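Local coordinates for protein peptidase (Yersinia bercovieri, PDB 5NYW) that is of unknown function but, as an ancestral proteasome beta-subunit (Anbu) of the Ntn-hydrolase family, is probably a peptidase that works in a multi-subunit assembly, at residues 117-122 against 196-201; 33-38 against 206-211; 151-156 against 183-188. One frame throughout, in Å; residues are numbered along the deposited sequence.

In the fold
From the N terminus, residues 33-38 come first, on an outer strand of the five-stranded sheet, and their meeting with 206-211 in interaction 2 closes a loop of 167 residues. Interaction 1 (117-122 with 196-201) is nested inside that loop and closes 73 residues; interaction 3 (151-156 with 183-188) is nested again and closes 26. None cross. Interactions 1 and 2 both tie the five-stranded sheet to the six-stranded one, and they touch, I197 N lying 2.9 Å from Q207 O in a probable hydrogen bond. Interaction 3 joins two neighbouring helical elements, on the opposite side of the chain's centre, its centre about 27 Å from that of interaction 1.

Interaction 1. Residues 117-122 against 196-201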
loop_
_atom_site.group_PDB
_atom_site.type_symbol
_atom_site.label_atom_id
_atom_site.label_comp_id
_atom_site.label_asym_id
_atom_site.label_seq_id
_atom_site.Cartn_x
_atom_site.Cartn_y
_atom_site.Cartn_z
ATOM N N GLY L 117 37.048 16.282 -7.511
ATOM C CA GLY L 117 38.002 16.258 -8.599
ATOM C C GLY L 117 39.343 15.745 -8.153
ATOM O O GLY L 117 39.698 15.843 -6.982
ATOM N N GLY L 118 40.108 15.205 -9.085
ATOM C CA GLY L 118 41.439 14.765 -8.737
ATOM C C GLY L 118 41.943 13.608 -9.553
ATOM O O GLY L 118 41.492 13.372 -10.691
ATOM N N GLN L 119 42.869 12.864 -8.954
ATOM C CA GLN L 119 43.488 11.752 -9.656
ATOM C C GLN L 119 43.811 10.643 -8.676
ATOM O O GLN L 119 44.330 10.901 -7.585
ATOM C CB GLN L 119 44.759 12.213 -10.368
ATOM C CG GLN L 119 45.319 11.221 -11.353
ATOM C CD GLN L 119 46.553 11.748 -12.066
ATOM O OE1 GLN L 119 47.203 12.678 -11.586
ATOM N NE2 GLN L 119 46.862 11.178 -13.234
ATOM N N ILE L 120 43.471 9.419 -9.068
ATOM C CA ILE L 120 43.914 8.208 -8.376
ATOM C C ILE L 120 44.902 7.498 -9.297
ATOM O O ILE L 120 44.598 7.285 -10.474
ATOM C CB ILE L 120 42.741 7.292 -8.051
ATOM C CG1 ILE L 120 41.818 7.964 -7.035
ATOM C CG2 ILE L 120 43.237 5.968 -7.516
ATOM C CD1 ILE L 120 40.537 7.220 -6.818
ATOM N N LYS L 121 46.071 7.129 -8.779
ATOM C CA LYS L 121 47.128 6.613 -9.654
ATOM C C LYS L 121 46.658 5.439 -10.492
ATOM O O LYS L 121 46.029 4.517 -9.993
ATOM C CB LYS L 121 48.386 6.238 -8.866
ATOM C CG LYS L 121 49.603 6.050 -9.780
ATOM C CD LYS L 121 50.904 5.816 -9.010
ATOM C CE LYS L 121 52.108 5.758 -9.957
ATOM N NZ LYS L 121 53.420 5.620 -9.244
ATOM N N GLY L 122 46.966 5.500 -11.782
ATOM C CA GLY L 122 46.511 4.505 -12.725
ATOM C C GLY L 122 45.424 5.037 -13.634
ATOM O O GLY L 122 44.947 4.334 -14.528
ATOM N N MET L 196 43.551 25.935 -5.303
ATOM C CA MET L 196 44.577 24.932 -5.517
ATOM C C MET L 196 44.817 24.619 -6.987
ATOM O O MET L 196 43.884 24.568 -7.779
ATOM C CB MET L 196 44.230 23.647 -4.784
ATOM C CG MET L 196 45.169 22.529 -5.139
ATOM S SD MET L 196 44.889 21.093 -4.152
ATOM C CE MET L 196 45.734 19.860 -5.140
ATOM N N ILE L 197 46.075 24.428 -7.348
ATOM C CA ILE L 197 46.417 23.899 -8.654
ATOM C C ILE L 197 46.947 22.472 -8.490
ATOM O O ILE L 197 47.868 22.237 -7.706
ATOM C CB ILE L 197 47.478 24.738 -9.345
ATOM C CG1 ILE L 197 46.974 26.156 -9.577
ATOM C CG2 ILE L 197 47.924 24.043 -10.625
ATOM C CD1 ILE L 197 48.016 27.071 -10.200
ATOM N N TYR L 198 46.340 21.523 -9.198
ATOM C CA TYR L 198 46.829 20.150 -9.212
ATOM C C TYR L 198 47.339 19.762 -10.590
ATOM O O TYR L 198 46.550 19.525 -11.513
ATOM C CB TYR L 198 45.745 19.155 -8.802
ATOM C CG TYR L 198 46.252 17.730 -8.911
ATOM C CD1 TYR L 198 46.991 17.151 -7.881
ATOM C CD2 TYR L 198 46.042 16.981 -10.067
ATOM C CE1 TYR L 198 47.473 15.864 -7.991
ATOM C CE2 TYR L 198 46.524 15.705 -10.185
ATOM C CZ TYR L 198 47.236 15.145 -9.146
ATOM O OH TYR L 198 47.699 13.857 -9.284
ATOM N N PRO L 199 48.660 19.691 -10.745
ATOM C CA PRO L 199 49.237 19.232 -12.019
ATOM C C PRO L 199 49.105 17.713 -12.250
ATOM O O PRO L 199 49.197 16.917 -11.312
ATOM C CB PRO L 199 50.705 19.662 -11.916
ATOM C CG PRO L 199 50.969 19.843 -10.462
ATOM C CD PRO L 199 49.672 20.210 -9.807
ATOM N N LEU L 200 48.844 17.338 -13.500
ATOM C CA LEU L 200 48.700 15.944 -13.896
ATOM C C LEU L 200 49.859 15.076 -13.405
ATOM O O LEU L 200 51.024 15.452 -13.496
ATOM C CB LEU L 200 48.566 15.838 -15.422
ATOM C CG LEU L 200 48.576 14.435 -16.050
ATOM C CD1 LEU L 200 47.387 13.614 -15.579
ATOM C CD2 LEU L 200 48.612 14.518 -17.583
ATOM N N ASP L 201 49.500 13.931 -12.838
ATOM C CA ASP L 201 50.440 12.905 -12.390
ATOM C C ASP L 201 51.371 13.357 -11.254
ATOM O O ASP L 201 52.321 12.658 -10.923
ATOM C CB ASP L 201 51.284 12.369 -13.555
ATOM C CG ASP L 201 50.461 11.591 -14.570
ATOM O OD1 ASP L 201 49.478 10.944 -14.165
ATOM O OD2 ASP L 201 50.855 11.542 -15.760
#
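The two antiparallel sheets of the Ntn-hydrolase sandwich are clasped together at the ends of strands 112-120 and 193-199, where the carboxamide of Q119 reaches across to Y198 and D201. The strands belong to different sheets, and side chains do most of the joining, with one backbone N-H from the loop after strand 193-199. In Q119, CG stands anti to the backbone N (chi1 -168°) and the chain runs on extended, which carries the amide out of its own sheet to the far side.

There OE1 accepts two bonds, both in the carbonyl plane and on lone pairs, with the donors on opposite sides of the C=O. The phenol of Y198 gives one, OH to OE1 at 2.6 Å; the backbone N of D201 gives the other, at 2.9 Å from OE1. The tyrosine meets the amide with the edge of its ring, the two planes standing 87° apart, and the aliphatic start of Q119 also rests against the phenol, CB lying 3.5 Å from OH.

D201 grips the amide twice: besides its backbone N, OD1 takes a bent bond from Q119 NE2 (2.8 Å, 139° at the hydrogen), met on its anti side and out of the carboxylate plane. NE2 also donates to E123 O, and Y198 OH receives F203 N. With both amide atoms engaged, a flip of the carboxamide would exchange donors and acceptors, so its rotation is effectively fixed. On its nitrogen end the group is bordered by a methyl, L200 CD1, 3.4 Å from Q119 NE2.

Interaction 2. Residues 33-38 against 206-211; sequences LHLFQQ and EQQYRI
One face of the Q208 carboxamide is turned to two leucine methyls: L35 CD1 sits almost directly above OE1 of Q208, at 3.1 Å, while L33 CD2 lies on the same face, displaced outward past the nitrogen end, 4.2 Å from NE2 of Q208. The contact is packing of methyls on one face of the amide. Q208 reaches the leucines on an extended chain whose CG is anti to the backbone N (chi1 -171°); L35 comes from the opposite direction, its CG placed beside the backbone N.

The contact lies between the two sheets of the proteasome-type sandwich, only partly buried, with L33 the deeper residue; strand 33-38 lies in the five-stranded sheet and strand 208-211 in the six-stranded one. The CA atoms of L35 and Q208 are 9.6 Å apart, a spacing bridged by side chains. An inverse gamma turn centred on Q207 precedes Q208. Beside the pair, L35 also packs on M196, and Q37 OE1 bonds to T205 OG1, a second link between strand 33-38 and the approach to 206-211. Further along, R210 makes salt bridges to D194 through NE and to D142 of a third subunit through NH2.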
loop_
_atom_site.group_PDB
_atom_site.type_symbol
_atom_site.label_atom_id
_atom_site.label_comp_id
_atom_site.label_asym_id
_atom_site.label_seq_id
_atom_site.Cartn_x
_atom_site.Cartn_y
_atom_site.Cartn_z
ATOM N N LEU L 33 36.779 23.904 0.697
ATOM C CA LEU L 33 37.688 23.096 -0.098
ATOM C C LEU L 33 38.445 22.156 0.849
ATOM O O LEU L 33 39.250 22.604 1.672
ATOM C CB LEU L 33 38.637 23.979 -0.900
ATOM C CG LEU L 33 39.487 23.332 -1.997
ATOM C CD1 LEU L 33 39.851 24.407 -2.999
ATOM C CD2 LEU L 33 40.758 22.662 -1.449
ATOM N N HIS L 34 38.193 20.855 0.735
ATOM C CA HIS L 34 38.810 19.890 1.639
ATOM C C HIS L 34 39.625 18.883 0.850
ATOM O O HIS L 34 39.314 18.610 -0.310
ATOM C CB HIS L 34 37.733 19.216 2.486
ATOM C CG HIS L 34 37.075 20.149 3.459
ATOM N ND1 HIS L 34 37.541 20.333 4.744
ATOM C CD2 HIS L 34 36.028 20.989 3.316
ATOM C CE1 HIS L 34 36.783 21.220 5.361
ATOM N NE2 HIS L 34 35.862 21.646 4.516
ATOM N N LEU L 35 40.683 18.349 1.462
ATOM C CA LEU L 35 41.647 17.523 0.721
ATOM C C LEU L 35 41.730 16.087 1.204
ATOM O O LEU L 35 41.752 15.831 2.403
ATOM C CB LEU L 35 43.047 18.129 0.806
ATOM C CG LEU L 35 43.407 19.344 -0.046
ATOM C CD1 LEU L 35 44.780 19.835 0.365
ATOM C CD2 LEU L 35 43.374 19.010 -1.523
ATOM N N PHE L 36 41.816 15.150 0.269
ATOM C CA PHE L 36 42.088 13.768 0.649
ATOM C C PHE L 36 43.306 13.263 -0.108
ATOM O O PHE L 36 43.255 13.035 -1.327
ATOM C CB PHE L 36 40.867 12.865 0.408
ATOM C CG PHE L 36 39.663 13.271 1.206
ATOM C CD1 PHE L 36 38.849 14.305 0.783
ATOM C CD2 PHE L 36 39.386 12.660 2.414
ATOM C CE1 PHE L 36 37.746 14.692 1.524
ATOM C CE2 PHE L 36 38.297 13.037 3.169
ATOM C CZ PHE L 36 37.468 14.062 2.726
ATOM N N GLN L 37 44.412 13.133 0.626
ATOM C CA GLN L 37 45.697 12.899 0.001
ATOM C C GLN L 37 46.484 11.699 0.551
ATOM O O GLN L 37 46.652 11.557 1.760
ATOM C CB GLN L 37 46.574 14.138 0.115
ATOM C CG GLN L 37 47.921 13.891 -0.531
ATOM C CD GLN L 37 48.853 15.052 -0.455
ATOM O OE1 GLN L 37 48.685 15.950 0.372
ATOM N NE2 GLN L 37 49.837 15.067 -1.348
ATOM N N GLN L 38 46.982 10.860 -0.355
ATOM C CA GLN L 38 47.985 9.861 -0.007
ATOM C C GLN L 38 49.150 10.045 -0.962
ATOM O O GLN L 38 49.059 9.655 -2.131
ATOM C CB GLN L 38 47.450 8.444 -0.103
ATOM C CG GLN L 38 48.403 7.402 0.465
ATOM C CD GLN L 38 47.699 6.108 0.826
ATOM O OE1 GLN L 38 46.471 6.035 0.813
ATOM N NE2 GLN L 38 48.477 5.077 1.164
ATOM N N GLU L 206 50.856 20.497 -2.950
ATOM C CA GLU L 206 51.828 21.524 -2.635
ATOM C C GLU L 206 51.283 22.890 -3.041
ATOM O O GLU L 206 51.512 23.891 -2.365
ATOM C CB GLU L 206 53.159 21.236 -3.349
ATOM C CG GLU L 206 54.278 22.212 -3.021
ATOM C CD GLU L 206 54.734 22.122 -1.569
ATOM O OE1 GLU L 206 54.471 21.088 -0.906
ATOM O OE2 GLU L 206 55.334 23.107 -1.086
ATOM N N GLN L 207 50.551 22.924 -4.149
ATOM C CA GLN L 207 49.981 24.168 -4.634
ATOM C C GLN L 207 48.560 24.402 -4.114
ATOM O O GLN L 207 47.629 24.585 -4.899
ATOM C CB GLN L 207 49.999 24.207 -6.161
ATOM C CG GLN L 207 51.390 24.204 -6.752
ATOM C CD GLN L 207 51.399 24.365 -8.265
ATOM O OE1 GLN L 207 51.172 25.454 -8.799
ATOM N NE2 GLN L 207 51.674 23.270 -8.964
ATOM N N GLN L 208 48.403 24.393 -2.790
ATOM C CA GLN L 208 47.160 24.815 -2.152
ATOM C C GLN L 208 47.372 26.151 -1.456
ATOM O O GLN L 208 48.342 26.310 -0.722
ATOM C CB GLN L 208 46.686 23.817 -1.129
ATOM C CG GLN L 208 45.310 24.164 -0.643
ATOM C CD GLN L 208 44.970 23.501 0.662
ATOM O OE1 GLN L 208 45.738 22.688 1.180
ATOM N NE2 GLN L 208 43.810 23.845 1.210
ATOM N N TYR L 209 46.455 27.101 -1.642
ATOM C CA TYR L 209 46.679 28.471 -1.165
ATOM C C TYR L 209 45.449 29.101 -0.517
ATOM O O TYR L 209 44.338 28.985 -1.039
ATOM C CB TYR L 209 47.093 29.348 -2.347
ATOM C CG TYR L 209 48.316 28.885 -3.093
ATOM C CD1 TYR L 209 49.573 28.902 -2.502
ATOM C CD2 TYR L 209 48.205 28.362 -4.382
ATOM C CE1 TYR L 209 50.698 28.460 -3.197
ATOM C CE2 TYR L 209 49.322 27.910 -5.076
ATOM C CZ TYR L 209 50.561 27.965 -4.476
ATOM O OH TYR L 209 51.665 27.526 -5.163
ATOM N N ARG L 210 45.661 29.835 0.574
ATOM C CA ARG L 210 44.602 30.679 1.132
ATOM C C ARG L 210 44.773 32.142 0.718
ATOM O O ARG L 210 45.791 32.774 0.993
ATOM C CB ARG L 210 44.549 30.592 2.664
ATOM C CG ARG L 210 43.627 31.658 3.278
ATOM C CD ARG L 210 43.032 31.260 4.606
ATOM N NE ARG L 210 41.898 30.346 4.481
ATOM C CZ ARG L 210 41.058 30.082 5.477
ATOM N NH1 ARG L 210 40.042 29.251 5.301
ATOM N NH2 ARG L 210 41.229 30.658 6.654
ATOM N N ILE L 211 43.762 32.683 0.060
ATOM C CA ILE L 211 43.823 34.058 -0.406
ATOM C C ILE L 211 42.997 35.002 0.450
ATOM O O ILE L 211 41.765 35.015 0.369
ATOM C CB ILE L 211 43.365 34.132 -1.856
ATOM C CG1 ILE L 211 44.365 33.367 -2.731
ATOM C CG2 ILE L 211 43.259 35.573 -2.314
ATOM C CD1 ILE L 211 43.915 33.181 -4.128
#

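Interaction 3. Residues 151-156 against 183-188; sequences SKYGKP and LRSNLS
The phenol oxygen of Y153 serves here as an acceptor, taking a nearly straight bond from the side-chain amide of N186 (ND2 to OH 3.2 Å, 165° at the hydrogen), while the neighbouring S185 meets the same ring with carbon. It is the CB of S185 that presses on the tyrosine, 3.5 Å from CD1 of Y153; its hydroxyl turns back to bond S181 O within its own helix.

Y153 belongs to the type I turn K152-K155 that leads into helix 155-161, and S185 and N186 lie where helix 168-185 gives way to loop. The ring thus packs the turn leading into one helix of the proteasome-type fold against the C-terminal region of another. It is shared between two residues: CD1 and CE1 lie by S185, whereas CE2 of Y153 has N186 CB at 3.7 Å. With CG of N186 anti to the backbone N (chi1 -168°), the amide extends towards the phenol. The N186 side chain crosses the tyrosine at about a right angle, with amide and ring planes 55° apart, yet the phenol oxygen lies close to the amide plane, where an N-H can point at it.

The region is also a subunit interface. S185 packs on P156 of a second subunit and its O receives K155 NZ of that chain, while Y153 touches K152 there.

N186 is held at its other end by an Asx turn: OD1 accepts S188 N at 2.9 Å, the donor tilted from the carbonyl plane; a still closer approach of S188 OG is too short to be trusted. With OD1 committed to that backbone N-H, the amide is left to present its NH2 to the tyrosine, so the turn probably sets the direction of the bond to Y153 OH.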
loop_
_atom_site.group_PDB
_atom_site.type_symbol
_atom_site.label_atom_id
_atom_site.label_comp_id
_atom_site.label_asym_id
_atom_site.label_seq_id
_atom_site.Cartn_x
_atom_site.Cartn_y
_atom_site.Cartn_z
ATOM N N SER L 151 26.836 31.222 -8.895
ATOM C CA SER L 151 27.744 30.917 -9.994
ATOM C C SER L 151 27.555 31.715 -11.261
ATOM O O SER L 151 28.411 31.674 -12.140
ATOM C CB SER L 151 27.590 29.464 -10.384
ATOM O OG SER L 151 26.271 29.287 -10.876
ATOM N N LYS L 152 26.399 32.350 -11.404
ATOM C CA LYS L 152 26.053 32.974 -12.681
ATOM C C LYS L 152 26.888 34.215 -12.986
ATOM O O LYS L 152 27.249 34.451 -14.140
ATOM C CB LYS L 152 24.558 33.315 -12.724
ATOM C CG LYS L 152 23.649 32.090 -12.760
ATOM C CD LYS L 152 22.181 32.499 -12.722
ATOM C CE LYS L 152 21.241 31.296 -12.839
ATOM N NZ LYS L 152 19.795 31.639 -12.706
ATOM N N TYR L 153 27.240 34.969 -11.949
ATOM C CA TYR L 153 28.026 36.189 -12.121
ATOM C C TYR L 153 29.383 35.871 -12.744
ATOM O O TYR L 153 29.932 36.653 -13.514
ATOM C CB TYR L 153 28.212 36.889 -10.772
ATOM C CG TYR L 153 26.919 37.180 -10.035
ATOM C CD1 TYR L 153 26.169 38.318 -10.335
ATOM C CD2 TYR L 153 26.440 36.314 -9.050
ATOM C CE1 TYR L 153 24.988 38.595 -9.668
ATOM C CE2 TYR L 153 25.259 36.584 -8.375
ATOM C CZ TYR L 153 24.544 37.728 -8.686
ATOM O OH TYR L 153 23.375 37.999 -8.028
ATOM N N GLY L 154 29.912 34.705 -12.399
ATOM C CA GLY L 154 31.255 34.342 -12.775
ATOM C C GLY L 154 31.337 33.427 -13.970
ATOM O O GLY L 154 32.409 32.984 -14.324
ATOM N N LYS L 155 30.203 33.092 -14.561
ATOM C CA LYS L 155 30.200 32.204 -15.716
ATOM C C LYS L 155 30.695 32.887 -17.007
ATOM O O LYS L 155 31.451 32.266 -17.764
ATOM C CB LYS L 155 28.792 31.611 -15.936
ATOM C CG LYS L 155 28.679 30.529 -17.031
ATOM C CD LYS L 155 27.233 29.998 -17.152
ATOM C CE LYS L 155 27.042 28.986 -18.279
ATOM N NZ LYS L 155 27.863 27.768 -18.062
ATOM N N PRO L 156 30.269 34.151 -17.272
ATOM C CA PRO L 156 30.619 34.760 -18.565
ATOM C C PRO L 156 32.109 34.785 -18.887
ATOM O O PRO L 156 32.460 34.648 -20.058
ATOM C CB PRO L 156 30.071 36.177 -18.440
ATOM C CG PRO L 156 28.894 36.036 -17.543
ATOM C CD PRO L 156 29.320 35.008 -16.529
ATOM N N LEU L 183 32.401 38.426 -6.223
ATOM C CA LEU L 183 32.568 39.261 -5.021
ATOM C C LEU L 183 31.967 40.657 -5.208
ATOM O O LEU L 183 31.357 41.207 -4.289
ATOM C CB LEU L 183 34.051 39.393 -4.661
ATOM C CG LEU L 183 34.712 38.113 -4.151
ATOM C CD1 LEU L 183 36.206 38.151 -4.300
ATOM C CD2 LEU L 183 34.367 37.954 -2.698
ATOM N N ARG L 184 32.158 41.230 -6.395
ATOM C CA ARG L 184 31.663 42.587 -6.709
ATOM C C ARG L 184 30.154 42.710 -6.876
ATOM O O ARG L 184 29.616 43.813 -6.779
ATOM C CB ARG L 184 32.272 43.123 -8.014
ATOM C CG ARG L 184 33.738 43.438 -8.029
ATOM C CD ARG L 184 34.112 43.760 -9.470
ATOM N NE ARG L 184 35.491 44.196 -9.636
ATOM C CZ ARG L 184 35.866 45.467 -9.606
ATOM N NH1 ARG L 184 34.963 46.414 -9.394
ATOM N NH2 ARG L 184 37.140 45.791 -9.788
ATOM N N SER L 185 29.481 41.606 -7.190
ATOM C CA SER L 185 28.085 41.684 -7.613
ATOM C C SER L 185 27.106 41.083 -6.627
ATOM O O SER L 185 25.909 41.354 -6.710
ATOM C CB SER L 185 27.921 40.999 -8.965
ATOM O OG SER L 185 28.586 41.745 -9.964
ATOM N N ASN L 186 27.626 40.272 -5.703
ATOM C CA ASN L 186 26.829 39.542 -4.715
ATOM C C ASN L 186 27.539 39.389 -3.368
ATOM O O ASN L 186 28.573 38.735 -3.263
ATOM C CB ASN L 186 26.489 38.160 -5.274
ATOM C CG ASN L 186 25.448 37.436 -4.464
ATOM O OD1 ASN L 186 25.712 37.002 -3.344
ATOM N ND2 ASN L 186 24.247 37.295 -5.028
ATOM N N LEU L 187 26.933 39.918 -2.321
ATOM C CA LEU L 187 27.599 39.995 -1.033
ATOM C C LEU L 187 27.563 38.678 -0.246
ATOM O O LEU L 187 28.138 38.587 0.843
ATOM C CB LEU L 187 26.956 41.107 -0.208
ATOM C CG LEU L 187 27.197 42.534 -0.735
ATOM C CD1 LEU L 187 26.340 43.569 0.002
ATOM C CD2 LEU L 187 28.671 42.905 -0.688
ATOM N N SER L 188 26.914 37.650 -0.799
ATOM C CA SER L 188 26.875 36.351 -0.133
ATOM C C SER L 188 28.154 35.557 -0.415
ATOM O O SER L 188 28.399 34.508 0.193
ATOM C CB SER L 188 25.646 35.549 -0.560
ATOM O OG SER L 188 25.765 35.149 -1.909
#